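Local structure of Iron(3+)-hydroxamate-binding protein FhuD (Bacillus subtilis subsp. subtilis, 3G9Q) at residues Val17-Asp22 with Leu74-Thr79. The protein binds iron(3+)-hydroxamate complexes such as ferrichrome and coprogen and hands them to the membrane permease of an ABC transporter for iron import. Numbering follows the deposited sequence.
Sequences VVVMAD and LIIVWT
L74 faces V17 at the start of two parallel strands, their side chains lying side by side with L74 CD2 against V17 CG2, while the L74 carbonyl oxygen accepts the amide of V18 (L74 O to V18 N 3.1 Å). I75 projects from the other face of the sheet, beside V18. Its CG1 is anti to the carbonyl carbon (chi1 -64°), and a further bend at chi2 swings CD1 back onto CB and both methyls of V18, a patch that V67 of helix 64-68 covers. I76 grips the neighbouring strand through both backbone polar atoms: its N donates to V18 O at 3.0 Å, and its O receives M20 N at 2.8 Å. On the face it shares with V17 and V19, I76 CG2 packs against V19 CG2 at 3.5 Å, whereas CD1 reaches forward to A21 CB. V77 lies alongside the selenomethionine M20, its CG1 touching both CB and SE; L88 of helix 85-91 adjoins both residues. Beyond the bridged residues, W78 spreads its ring under A21, whose CB sits 3.5 Å from the centroid of the six-membered ring, a CH-pi contact over the face. The D22 carboxylate stands nearly perpendicular to the indole plane, OD1 3.5 Å from CZ3, and W78 NE1 is hydrogen-bonded to Y24 OH. An alanine in place of W78 would probably leave A21 without its aromatic platform and Y24 OH without the indole donor. The pair forms the centre of a four-stranded parallel sheet, order 2-1-3-4, in the N-terminal alpha/beta lobe of this bilobal solute-binding protein.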
ATOM      1  N   VAL A  17      -5.983 -17.216 -13.582  1.00 48.88           N
ATOM      2  CA  VAL A  17      -4.956 -17.073 -12.555  1.00 42.12           C
ATOM      3  C   VAL A  17      -5.520 -17.000 -11.136  1.00 42.14           C
ATOM      4  O   VAL A  17      -6.454 -16.251 -10.859  1.00 38.03           O
ATOM      5  CB  VAL A  17      -4.102 -15.793 -12.780  1.00 38.43           C
ATOM      6  CG1 VAL A  17      -3.052 -15.676 -11.690  1.00 24.41           C
ATOM      7  CG2 VAL A  17      -3.439 -15.828 -14.144  1.00 36.14           C
ATOM      8  N   VAL A  18      -4.942 -17.797 -10.246  1.00 41.56           N
ATOM      9  CA  VAL A  18      -5.332 -17.801  -8.845  1.00 45.26           C
ATOM     10  C   VAL A  18      -4.163 -17.151  -8.101  1.00 51.00           C
ATOM     11  O   VAL A  18      -3.023 -17.644  -8.145  1.00 41.60           O
ATOM     12  CB  VAL A  18      -5.548 -19.241  -8.310  1.00 50.15           C
ATOM     13  CG1 VAL A  18      -5.754 -19.218  -6.799  1.00 40.59           C
ATOM     14  CG2 VAL A  18      -6.736 -19.876  -8.993  1.00 36.10           C
ATOM     15  N   VAL A  19      -4.448 -16.033  -7.439  1.00 39.74           N
ATOM     16  CA  VAL A  19      -3.438 -15.285  -6.706  1.00 43.54           C
ATOM     17  C   VAL A  19      -3.592 -15.488  -5.210  1.00 47.00           C
ATOM     18  O   VAL A  19      -4.548 -15.005  -4.620  1.00 53.74           O
ATOM     19  CB  VAL A  19      -3.557 -13.778  -7.017  1.00 50.60           C
ATOM     20  CG1 VAL A  19      -2.462 -13.007  -6.315  1.00 58.11           C
ATOM     21  CG2 VAL A  19      -3.494 -13.555  -8.515  1.00 53.03           C
HETATM   22  N   MSE A  20      -2.664 -16.202  -4.589  1.00 55.93           N
HETATM   23  CA  MSE A  20      -2.767 -16.425  -3.152  1.00 63.93           C
HETATM   24  C   MSE A  20      -2.053 -15.350  -2.323  1.00 59.26           C
HETATM   25  O   MSE A  20      -2.186 -15.300  -1.095  1.00 60.47           O
HETATM   26  CB  MSE A  20      -2.273 -17.835  -2.802  1.00 70.23           C
HETATM   27  CG  MSE A  20      -3.342 -18.919  -3.014  1.00 74.78           C
HETATM   28 SE   MSE A  20      -2.641 -20.720  -3.305  1.00 94.42          SE
HETATM   29  CE  MSE A  20      -2.496 -21.348  -1.467  1.00 93.08           C
ATOM     30  N   ALA A  21      -1.316 -14.475  -3.004  1.00 55.08           N
ATOM     31  CA  ALA A  21      -0.612 -13.372  -2.344  1.00 62.68           C
ATOM     32  C   ALA A  21      -1.448 -12.103  -2.509  1.00 65.21           C
ATOM     33  O   ALA A  21      -1.284 -11.377  -3.485  1.00 69.49           O
ATOM     34  CB  ALA A  21       0.762 -13.176  -2.977  1.00 55.89           C
ATOM     35  N   ASP A  22      -2.343 -11.841  -1.561  1.00 67.68           N
ATOM     36  CA  ASP A  22      -3.221 -10.662  -1.610  1.00 69.10           C
ATOM     37  C   ASP A  22      -2.594  -9.398  -2.197  1.00 63.68           C
ATOM     38  O   ASP A  22      -3.206  -8.722  -3.018  1.00 61.32           O
ATOM     39  CB  ASP A  22      -3.732 -10.342  -0.202  1.00 66.21           C
ATOM     40  CG  ASP A  22      -2.676 -10.581   0.856  1.00 61.42           C
ATOM     41  OD1 ASP A  22      -2.279 -11.756   1.017  1.00 77.35           O
ATOM     42  OD2 ASP A  22      -2.245  -9.616   1.520  1.00 45.23           O
ATOM     43  N   LEU A  74      -2.312 -20.929 -13.972  1.00 54.52           N
ATOM     44  CA  LEU A  74      -1.195 -20.257 -13.318  1.00 57.71           C
ATOM     45  C   LEU A  74      -1.535 -19.882 -11.860  1.00 60.25           C
ATOM     46  O   LEU A  74      -2.615 -19.345 -11.578  1.00 55.84           O
ATOM     47  CB  LEU A  74      -0.781 -18.995 -14.090  1.00 42.57           C
ATOM     48  CG  LEU A  74       0.339 -18.172 -13.450  1.00 33.33           C
ATOM     49  CD1 LEU A  74       1.679 -18.843 -13.694  1.00 35.42           C
ATOM     50  CD2 LEU A  74       0.333 -16.777 -14.043  1.00 40.61           C
ATOM     51  N   ILE A  75      -0.605 -20.176 -10.946  1.00 53.24           N
ATOM     52  CA  ILE A  75      -0.762 -19.880  -9.521  1.00 44.58           C
ATOM     53  C   ILE A  75       0.339 -18.970  -9.017  1.00 42.99           C
ATOM     54  O   ILE A  75       1.509 -19.174  -9.324  1.00 39.14           O
ATOM     55  CB  ILE A  75      -0.689 -21.147  -8.653  1.00 41.34           C
ATOM     56  CG1 ILE A  75      -1.850 -22.059  -8.974  1.00 36.69           C
ATOM     57  CG2 ILE A  75      -0.765 -20.772  -7.182  1.00 18.02           C
ATOM     58  CD1 ILE A  75      -3.284 -21.532  -8.703  1.00 56.02           C
ATOM     59  N   ILE A  76      -0.019 -17.958  -8.246  1.00 35.95           N
ATOM     60  CA  ILE A  76       1.029 -17.122  -7.710  1.00 45.43           C
ATOM     61  C   ILE A  76       0.926 -17.050  -6.190  1.00 42.52           C
ATOM     62  O   ILE A  76      -0.138 -16.775  -5.642  1.00 39.27           O
ATOM     63  CB  ILE A  76       1.037 -15.707  -8.355  1.00 48.79           C
ATOM     64  CG1 ILE A  76       2.030 -14.836  -7.608  1.00 37.04           C
ATOM     65  CG2 ILE A  76      -0.346 -15.085  -8.358  1.00 41.52           C
ATOM     66  CD1 ILE A  76       1.613 -14.203  -6.247  1.00 82.41           C
ATOM     67  N   VAL A  77       2.032 -17.341  -5.507  1.00 40.44           N
ATOM     68  CA  VAL A  77       2.065 -17.303  -4.043  1.00 49.71           C
ATOM     69  C   VAL A  77       3.389 -16.775  -3.527  1.00 49.75           C
ATOM     70  O   VAL A  77       4.388 -16.792  -4.238  1.00 54.21           O
ATOM     71  CB  VAL A  77       1.911 -18.698  -3.428  1.00 59.24           C
ATOM     72  CG1 VAL A  77       0.523 -19.245  -3.693  1.00 74.55           C
ATOM     73  CG2 VAL A  77       2.975 -19.628  -4.008  1.00 70.34           C
ATOM     74  N   TRP A  78       3.405 -16.323  -2.282  1.00 43.40           N
ATOM     75  CA  TRP A  78       4.650 -15.849  -1.716  1.00 50.60           C
ATOM     76  C   TRP A  78       5.494 -17.046  -1.270  1.00 58.79           C
ATOM     77  O   TRP A  78       5.011 -18.182  -1.240  1.00 59.84           O
ATOM     78  CB  TRP A  78       4.396 -14.923  -0.524  1.00 45.59           C
ATOM     79  CG  TRP A  78       4.161 -13.491  -0.907  1.00 57.25           C
ATOM     80  CD1 TRP A  78       4.923 -12.725  -1.750  1.00 48.59           C
ATOM     81  CD2 TRP A  78       3.110 -12.640  -0.435  1.00 56.12           C
ATOM     82  NE1 TRP A  78       4.410 -11.454  -1.829  1.00 45.21           N
ATOM     83  CE2 TRP A  78       3.299 -11.371  -1.033  1.00 56.12           C
ATOM     84  CE3 TRP A  78       2.029 -12.824   0.437  1.00 51.35           C
ATOM     85  CZ2 TRP A  78       2.440 -10.291  -0.787  1.00 51.46           C
ATOM     86  CZ3 TRP A  78       1.175 -11.747   0.682  1.00 60.58           C
ATOM     87  CH2 TRP A  78       1.388 -10.498   0.072  1.00 52.35           C
ATOM     88  N   THR A  79       6.765 -16.798  -0.950  1.00 71.58           N
ATOM     89  CA  THR A  79       7.651 -17.861  -0.477  1.00 75.42           C
ATOM     90  C   THR A  79       7.553 -17.965   1.038  1.00 80.24           C
ATOM     91  O   THR A  79       7.828 -19.016   1.605  1.00 90.15           O
ATOM     92  CB  THR A  79       9.142 -17.610  -0.843  1.00 68.66           C
ATOM     93  OG1 THR A  79       9.450 -16.215  -0.707  1.00 73.34           O
ATOM     94  CG2 THR A  79       9.444 -18.086  -2.256  1.00 65.37           C
TER